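Local coordinates for NreA protein (Staphylococcus carnosus subsp. carnosus TM300, PDB 4IUH), which acts as a cytosolic nitrate receptor of the GAF-domain type in the staphylococcal nitrate regulation system, at residues E36-A41 against L135-G140; A41-P46 against W57-G62. All blocks are in the same frame, centred on the assembly; numbering follows the deposited sequence.

Contact 1 (E36-A41 against L135-G140)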
ATOM      1  N   GLU A  36      -8.282   8.631   8.807  1.00 35.33           N
ATOM      2  CA  GLU A  36      -7.860   9.442   7.663  1.00 33.74           C
ATOM      3  C   GLU A  36      -8.933   9.489   6.576  1.00 33.48           C
ATOM      4  O   GLU A  36      -8.779  10.179   5.572  1.00 32.70           O
ATOM      5  CB  GLU A  36      -6.528   8.949   7.096  1.00 30.95           C
ATOM      6  CG  GLU A  36      -5.391   8.911   8.118  1.00 31.45           C
ATOM      7  CD  GLU A  36      -5.017  10.288   8.639  1.00 33.63           C
ATOM      8  OE1 GLU A  36      -4.981  11.239   7.825  1.00 33.58           O
ATOM      9  OE2 GLU A  36      -4.763  10.427   9.861  1.00 35.79           O
ATOM     10  N   LYS A  37     -10.020   8.753   6.800  1.00 29.27           N
ATOM     11  CA  LYS A  37     -11.159   8.701   5.882  1.00 29.88           C
ATOM     12  C   LYS A  37     -10.813   8.102   4.517  1.00 27.06           C
ATOM     13  O   LYS A  37     -11.048   8.721   3.478  1.00 26.81           O
ATOM     14  CB  LYS A  37     -11.811  10.079   5.711  1.00 32.18           C
ATOM     15  CG  LYS A  37     -12.641  10.547   6.902  1.00 35.94           C
ATOM     16  CD  LYS A  37     -11.768  11.111   8.012  1.00 36.76           C
ATOM     17  CE  LYS A  37     -12.606  11.575   9.206  1.00 40.94           C
ATOM     18  NZ  LYS A  37     -11.769  11.820  10.423  1.00 42.00           N
ATOM     19  N   PHE A  38     -10.255   6.896   4.531  1.00 23.14           N
ATOM     20  CA  PHE A  38     -10.040   6.140   3.305  1.00 21.03           C
ATOM     21  C   PHE A  38     -11.039   4.979   3.202  1.00 22.02           C
ATOM     22  O   PHE A  38     -11.506   4.455   4.210  1.00 23.73           O
ATOM     23  CB  PHE A  38      -8.605   5.609   3.254  1.00 18.62           C
ATOM     24  CG  PHE A  38      -7.591   6.620   2.788  1.00 17.50           C
ATOM     25  CD1 PHE A  38      -7.336   6.792   1.433  1.00 16.20           C
ATOM     26  CD2 PHE A  38      -6.878   7.384   3.700  1.00 18.14           C
ATOM     27  CE1 PHE A  38      -6.400   7.715   0.998  1.00 15.62           C
ATOM     28  CE2 PHE A  38      -5.939   8.305   3.271  1.00 17.59           C
ATOM     29  CZ  PHE A  38      -5.700   8.468   1.915  1.00 16.34           C
ATOM     30  N   ASP A  39     -11.371   4.584   1.982  1.00 21.34           N
ATOM     31  CA  ASP A  39     -12.209   3.409   1.767  1.00 22.44           C
ATOM     32  C   ASP A  39     -11.448   2.088   1.988  1.00 21.13           C
ATOM     33  O   ASP A  39     -12.043   1.064   2.329  1.00 22.66           O
ATOM     34  CB  ASP A  39     -12.806   3.438   0.356  1.00 22.58           C
ATOM     35  CG  ASP A  39     -13.813   4.570   0.165  1.00 24.78           C
ATOM     36  OD1 ASP A  39     -14.621   4.818   1.090  1.00 27.25           O
ATOM     37  OD2 ASP A  39     -13.797   5.214  -0.908  1.00 24.37           O
ATOM     38  N   PHE A  40     -10.133   2.120   1.794  1.00 18.71           N
ATOM     39  CA  PHE A  40      -9.333   0.905   1.788  1.00 17.55           C
ATOM     40  C   PHE A  40      -7.918   1.163   2.288  1.00 15.94           C
ATOM     41  O   PHE A  40      -7.334   2.210   2.017  1.00 14.96           O
ATOM     42  CB  PHE A  40      -9.283   0.315   0.371  1.00 16.58           C
ATOM     43  CG  PHE A  40      -8.392  -0.898   0.237  1.00 15.60           C
ATOM     44  CD1 PHE A  40      -8.776  -2.119   0.758  1.00 17.07           C
ATOM     45  CD2 PHE A  40      -7.175  -0.814  -0.426  1.00 13.61           C
ATOM     46  CE1 PHE A  40      -7.957  -3.233   0.628  1.00 16.55           C
ATOM     47  CE2 PHE A  40      -6.351  -1.928  -0.562  1.00 13.08           C
ATOM     48  CZ  PHE A  40      -6.742  -3.134  -0.035  1.00 14.53           C
ATOM     49  N   ALA A  41      -7.370   0.196   3.014  1.00 16.07           N
ATOM     50  CA  ALA A  41      -5.976   0.245   3.435  1.00 14.90           C
ATOM     51  C   ALA A  41      -5.388  -1.166   3.486  1.00 14.79           C
ATOM     52  O   ALA A  41      -6.095  -2.134   3.783  1.00 16.27           O
ATOM     53  CB  ALA A  41      -5.846   0.929   4.790  1.00 16.14           C
ATOM     54  N   LEU A 135      -2.999   3.233   0.840  1.00 10.56           N
ATOM     55  CA  LEU A 135      -4.224   3.904   1.255  1.00 11.78           C
ATOM     56  C   LEU A 135      -5.017   4.205  -0.013  1.00 11.68           C
ATOM     57  O   LEU A 135      -4.503   4.859  -0.914  1.00 11.13           O
ATOM     58  CB  LEU A 135      -3.889   5.191   2.019  1.00 12.68           C
ATOM     59  CG  LEU A 135      -2.930   4.996   3.205  1.00 13.09           C
ATOM     60  CD1 LEU A 135      -2.525   6.312   3.844  1.00 14.33           C
ATOM     61  CD2 LEU A 135      -3.548   4.084   4.250  1.00 14.09           C
ATOM     62  N   GLY A 136      -6.248   3.706  -0.104  1.00 12.57           N
ATOM     63  CA  GLY A 136      -7.006   3.810  -1.338  1.00 12.82           C
ATOM     64  C   GLY A 136      -8.440   4.300  -1.200  1.00 14.75           C
ATOM     65  O   GLY A 136      -9.060   4.173  -0.133  1.00 16.07           O
ATOM     66  N   GLN A 137      -8.957   4.873  -2.285  1.00 15.29           N
ATOM     67  CA  GLN A 137     -10.350   5.309  -2.356  1.00 17.51           C
ATOM     68  C   GLN A 137     -11.083   4.547  -3.455  1.00 18.19           C
ATOM     69  O   GLN A 137     -10.463   4.003  -4.368  1.00 16.95           O
ATOM     70  CB  GLN A 137     -10.451   6.814  -2.648  1.00 18.42           C
ATOM     71  CG  GLN A 137      -9.796   7.735  -1.629  1.00 18.39           C
ATOM     72  CD  GLN A 137     -10.604   7.875  -0.349  1.00 20.29           C
ATOM     73  OE1 GLN A 137     -11.027   6.884   0.242  1.00 20.60           O
ATOM     74  NE2 GLN A 137     -10.818   9.116   0.085  1.00 21.96           N
ATOM     75  N   ARG A 138     -12.406   4.514  -3.365  1.00 20.57           N
ATOM     76  CA  ARG A 138     -13.222   3.944  -4.426  1.00 21.94           C
ATOM     77  C   ARG A 138     -14.228   4.972  -4.936  1.00 24.33           C
ATOM     78  O   ARG A 138     -14.403   6.037  -4.339  1.00 25.14           O
ATOM     79  CB  ARG A 138     -13.954   2.693  -3.935  1.00 23.35           C
ATOM     80  CG  ARG A 138     -13.036   1.591  -3.429  1.00 21.54           C
ATOM     81  CD  ARG A 138     -13.823   0.382  -2.943  1.00 23.54           C
ATOM     82  NE  ARG A 138     -13.307  -0.101  -1.660  1.00 22.98           N
ATOM     83  CZ  ARG A 138     -12.524  -1.164  -1.530  1.00 21.87           C
ATOM     84  NH1 ARG A 138     -12.193  -1.862  -2.601  1.00 21.24           N
ATOM     85  NH2 ARG A 138     -12.087  -1.539  -0.336  1.00 21.77           N
ATOM     86  N   GLU A 139     -14.861   4.648  -6.060  1.00 25.75           N
ATOM     87  CA  GLU A 139     -16.018   5.384  -6.553  1.00 28.80           C
ATOM     88  C   GLU A 139     -15.804   6.881  -6.704  1.00 29.04           C
ATOM     89  O   GLU A 139     -16.687   7.672  -6.386  1.00 31.60           O
ATOM     90  CB  GLU A 139     -17.224   5.118  -5.658  1.00 31.58           C
ATOM     91  CG  GLU A 139     -17.622   3.662  -5.628  1.00 32.33           C
ATOM     92  CD  GLU A 139     -18.913   3.434  -4.888  1.00 35.88           C
ATOM     93  OE1 GLU A 139     -19.746   2.648  -5.387  1.00 38.38           O
ATOM     94  OE2 GLU A 139     -19.100   4.041  -3.811  1.00 36.54           O
ATOM     95  N   GLY A 140     -14.627   7.263  -7.183  1.00 26.76           N
ATOM     96  CA  GLY A 140     -14.361   8.644  -7.525  1.00 27.36           C
ATOM     97  C   GLY A 140     -14.035   9.569  -6.371  1.00 27.17           C
ATOM     98  O   GLY A 140     -13.759  10.747  -6.595  1.00 27.93           O
TER
HETATM   99  O   HOH W   1     -13.662   7.215   1.732  1.00 24.11           O
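A classic beta bulge marks the start of strand 40-47 in the central antiparallel sheet of this GAF domain: D39 and F40 both face G136 of strand 128-138. Within the bulge F40 and G136 still form a hydrogen-bonded pair, G136 N donating to F40 O at 2.8 Å and F40 N returning a weak bond to G136 O. D39 is held at both ends. Its N donates to Q137 OE1 at 2.9 Å, nearly along the C=O axis of the amide, and its OD2 accepts R138 N at 2.9 Å through the anti lone pair, in an almost straight bond (168°). OD2 also takes a salt bridge from R141, so the carboxylate probably keeps its negative charge. A bend at chi2 (-76°) turns the Q137 amide toward K37-D39, where NE2 bonds to P142 O and weakly to K37 O. On the face that carries A41 and L135, next to helix 25-36, L135 CB sits over the centre of the F38 ring, 3.6 Å from its centroid, and L135 CD2 meets A41 CB. On the other face, with F40, R138 pairs through NH1 with E113, while its NH2 lies obliquely 3.4 Å from F40 CB, ring and guanidinium planes 67° apart.

Contact 2 (A41-P46 against W57-G62)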
ATOM      1  N   ALA A  41      -7.370   0.196   3.014  1.00 16.07           N
ATOM      2  CA  ALA A  41      -5.976   0.245   3.435  1.00 14.90           C
ATOM      3  C   ALA A  41      -5.388  -1.166   3.486  1.00 14.79           C
ATOM      4  O   ALA A  41      -6.095  -2.134   3.783  1.00 16.27           O
ATOM      5  CB  ALA A  41      -5.846   0.929   4.790  1.00 16.14           C
ATOM      6  N   ALA A  42      -4.096  -1.282   3.189  1.00 13.43           N
ATOM      7  CA  ALA A  42      -3.434  -2.577   3.245  1.00 13.62           C
ATOM      8  C   ALA A  42      -1.942  -2.447   3.508  1.00 12.96           C
ATOM      9  O   ALA A  42      -1.328  -1.427   3.196  1.00 11.96           O
ATOM     10  CB  ALA A  42      -3.684  -3.358   1.962  1.00 13.14           C
ATOM     11  N   ILE A  43      -1.366  -3.489   4.099  1.00 13.94           N
ATOM     12  CA  ILE A  43       0.072  -3.537   4.339  1.00 13.83           C
ATOM     13  C   ILE A  43       0.693  -4.692   3.563  1.00 13.76           C
ATOM     14  O   ILE A  43       0.251  -5.841   3.670  1.00 14.93           O
ATOM     15  CB  ILE A  43       0.416  -3.687   5.840  1.00 15.66           C
ATOM     16  CG1 ILE A  43      -0.170  -2.529   6.650  1.00 16.17           C
ATOM     17  CG2 ILE A  43       1.920  -3.735   6.039  1.00 15.93           C
ATOM     18  CD1 ILE A  43      -0.007  -2.688   8.151  1.00 18.46           C
ATOM     19  N   ALA A  44       1.706  -4.369   2.769  1.00 12.76           N
ATOM     20  CA  ALA A  44       2.477  -5.355   2.035  1.00 13.03           C
ATOM     21  C   ALA A  44       3.779  -5.610   2.784  1.00 14.22           C
ATOM     22  O   ALA A  44       4.512  -4.672   3.097  1.00 14.07           O
ATOM     23  CB  ALA A  44       2.770  -4.854   0.638  1.00 11.71           C
ATOM     24  N   LEU A  45       4.064  -6.877   3.071  1.00 15.80           N
ATOM     25  CA  LEU A  45       5.255  -7.230   3.838  1.00 17.47           C
ATOM     26  C   LEU A  45       5.986  -8.421   3.225  1.00 18.69           C
ATOM     27  O   LEU A  45       5.370  -9.266   2.570  1.00 18.83           O
ATOM     28  CB  LEU A  45       4.886  -7.521   5.298  1.00 19.21           C
ATOM     29  CG  LEU A  45       4.466  -6.315   6.146  1.00 18.82           C
ATOM     30  CD1 LEU A  45       3.812  -6.763   7.449  1.00 20.83           C
ATOM     31  CD2 LEU A  45       5.657  -5.419   6.438  1.00 19.05           C
ATOM     32  N   PRO A  46       7.312  -8.480   3.422  1.00 19.95           N
ATOM     33  CA  PRO A  46       8.115  -9.598   2.917  1.00 21.66           C
ATOM     34  C   PRO A  46       7.848 -10.900   3.676  1.00 24.00           C
ATOM     35  O   PRO A  46       7.585 -10.881   4.877  1.00 25.01           O
ATOM     36  CB  PRO A  46       9.555  -9.121   3.133  1.00 22.78           C
ATOM     37  CG  PRO A  46       9.458  -8.121   4.232  1.00 22.53           C
ATOM     38  CD  PRO A  46       8.148  -7.431   4.032  1.00 20.14           C
ATOM     39  N   TRP A  57       0.214  -9.011   0.476  1.00 16.09           N
ATOM     40  CA  TRP A  57      -0.606  -8.086   1.238  1.00 15.58           C
ATOM     41  C   TRP A  57      -1.115  -8.821   2.485  1.00 17.73           C
ATOM     42  O   TRP A  57      -2.166  -9.463   2.470  1.00 19.19           O
ATOM     43  CB  TRP A  57      -1.745  -7.536   0.376  1.00 14.79           C
ATOM     44  CG  TRP A  57      -1.249  -6.723  -0.797  1.00 13.02           C
ATOM     45  CD1 TRP A  57      -1.128  -7.138  -2.095  1.00 12.98           C
ATOM     46  CD2 TRP A  57      -0.791  -5.370  -0.764  1.00 11.53           C
ATOM     47  NE1 TRP A  57      -0.632  -6.117  -2.879  1.00 11.54           N
ATOM     48  CE2 TRP A  57      -0.423  -5.018  -2.083  1.00 10.65           C
ATOM     49  CE3 TRP A  57      -0.679  -4.407   0.249  1.00 11.20           C
ATOM     50  CZ2 TRP A  57       0.063  -3.748  -2.409  1.00  9.53           C
ATOM     51  CZ3 TRP A  57      -0.198  -3.149  -0.079  1.00 10.07           C
ATOM     52  CH2 TRP A  57       0.171  -2.834  -1.395  1.00  9.26           C
ATOM     53  N   LYS A  58      -0.325  -8.735   3.550  1.00 18.89           N
ATOM     54  CA  LYS A  58      -0.546  -9.504   4.770  1.00 21.39           C
ATOM     55  C   LYS A  58      -1.762  -8.999   5.549  1.00 22.15           C
ATOM     56  O   LYS A  58      -2.516  -9.792   6.105  1.00 24.53           O
ATOM     57  CB  LYS A  58       0.715  -9.455   5.640  1.00 22.03           C
ATOM     58  CG  LYS A  58       0.773 -10.460   6.782  1.00 25.10           C
ATOM     59  CD  LYS A  58       2.222 -10.640   7.257  1.00 25.96           C
ATOM     60  CE  LYS A  58       2.327 -11.589   8.444  1.00 29.39           C
ATOM     61  NZ  LYS A  58       1.906 -10.948   9.725  1.00 30.49           N
ATOM     62  N   TYR A  59      -1.956  -7.683   5.576  1.00 19.95           N
ATOM     63  CA  TYR A  59      -3.095  -7.092   6.270  1.00 20.87           C
ATOM     64  C   TYR A  59      -3.899  -6.189   5.341  1.00 19.25           C
ATOM     65  O   TYR A  59      -3.333  -5.440   4.544  1.00 17.10           O
ATOM     66  CB  TYR A  59      -2.629  -6.285   7.486  1.00 21.40           C
ATOM     67  CG  TYR A  59      -1.790  -7.065   8.473  1.00 23.35           C
ATOM     68  CD1 TYR A  59      -2.383  -7.789   9.500  1.00 26.34           C
ATOM     69  CD2 TYR A  59      -0.403  -7.075   8.380  1.00 22.61           C
ATOM     70  CE1 TYR A  59      -1.619  -8.505  10.408  1.00 28.51           C
ATOM     71  CE2 TYR A  59       0.371  -7.786   9.281  1.00 24.77           C
ATOM     72  CZ  TYR A  59      -0.244  -8.497  10.293  1.00 27.68           C
ATOM     73  OH  TYR A  59       0.524  -9.201  11.190  1.00 30.18           O
ATOM     74  N   ALA A  60      -5.220  -6.260   5.454  1.00 20.69           N
ATOM     75  CA  ALA A  60      -6.102  -5.368   4.711  1.00 19.80           C
ATOM     76  C   ALA A  60      -7.252  -4.860   5.589  1.00 21.81           C
ATOM     77  O   ALA A  60      -7.699  -5.544   6.512  1.00 24.35           O
ATOM     78  CB  ALA A  60      -6.636  -6.054   3.475  1.00 19.79           C
ATOM     79  N   SER A  61      -7.713  -3.652   5.290  1.00 21.00           N
ATOM     80  CA  SER A  61      -8.798  -3.015   6.029  1.00 23.06           C
ATOM     81  C   SER A  61      -9.761  -2.363   5.047  1.00 22.87           C
ATOM     82  O   SER A  61      -9.353  -1.564   4.201  1.00 20.76           O
ATOM     83  CB  SER A  61      -8.236  -1.958   6.981  1.00 22.92           C
ATOM     84  OG  SER A  61      -9.270  -1.265   7.653  1.00 25.14           O
ATOM     85  N   GLY A  62     -11.039  -2.709   5.152  1.00 25.48           N
ATOM     86  CA  GLY A  62     -12.051  -2.162   4.268  1.00 25.99           C
ATOM     87  C   GLY A  62     -12.057  -2.837   2.911  1.00 25.02           C
ATOM     88  O   GLY A  62     -12.587  -2.296   1.938  1.00 24.83           O
TER
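Strands 41-46 and 57-61 run antiparallel; the axes of these short segments lie 173° apart in direction and 4.6 Å from each other at closest approach. A41 and S61 form a hydrogen-bonded pair: A41 N donates to S61 O at 2.9 Å, and S61 N returns a bond to A41 O at 2.7 Å. A42 and A60 follow as a non-hydrogen-bonded pair, close enough for A42 CA to approach Y59 O as a CA-H...O contact. I43 N then donates to Y59 O at 2.8 Å, whereas I43 O receives two weak bonds, from K58 N and from Y59 N, because K58 and Y59 both face I43 in a classic beta bulge. The two strands are the arms of a beta hairpin, with strand 54-61 at one border of the GAF-domain sheet. Past the bulge W57 returns to the face that carries A42, A44 and A60. With CG beside its own N (chi1 -63°), the indole reaches over the neighbouring strand, and chi2 near 100° turns a face to A44, whose CB lies 3.6 Å from the centroid of the six-membered ring, offset toward the rim. A42 CB touches the same ring obliquely, 3.6 Å from W57 CE3, and A80 of helix 78-86 packs on both A44 and W57. On the other face A41, I43 and Y59 pack on L29 of helix 25-36. There Y59 presents its ring edge to strand 41-46: L45 CD1 lies near the ring plane, 4.0 Å from Y59 CE2, and I43 CB lies near that plane too. K58 crosses L45 obliquely, its CD 4.2 Å from L45 CD1. S61 OG, anti to its own N, is engaged by both D30 and R33 of helix 25-36.

Contacts 1 and 2 use the two edges of strand 40-47, and their centres lie 14 Å apart in one antiparallel sheet of the GAF domain. A41 belongs to both. Together they join strand 40-47 to both its neighbours, 128-138 and 54-61, placing it inside the sheet with 54-61 at the border. Contact 2 is a local hairpin, its closest ends 11 residues apart, and it falls in the chain between the two segments of contact 1, whose closest ends are 94 residues apart; contact 1 thus brings the last strand back beside the first. Helix 25-36 covers one face near both. On the opposite face the F40 ring bridges them, F40 CE1 lying 4.2 Å from A60 CB.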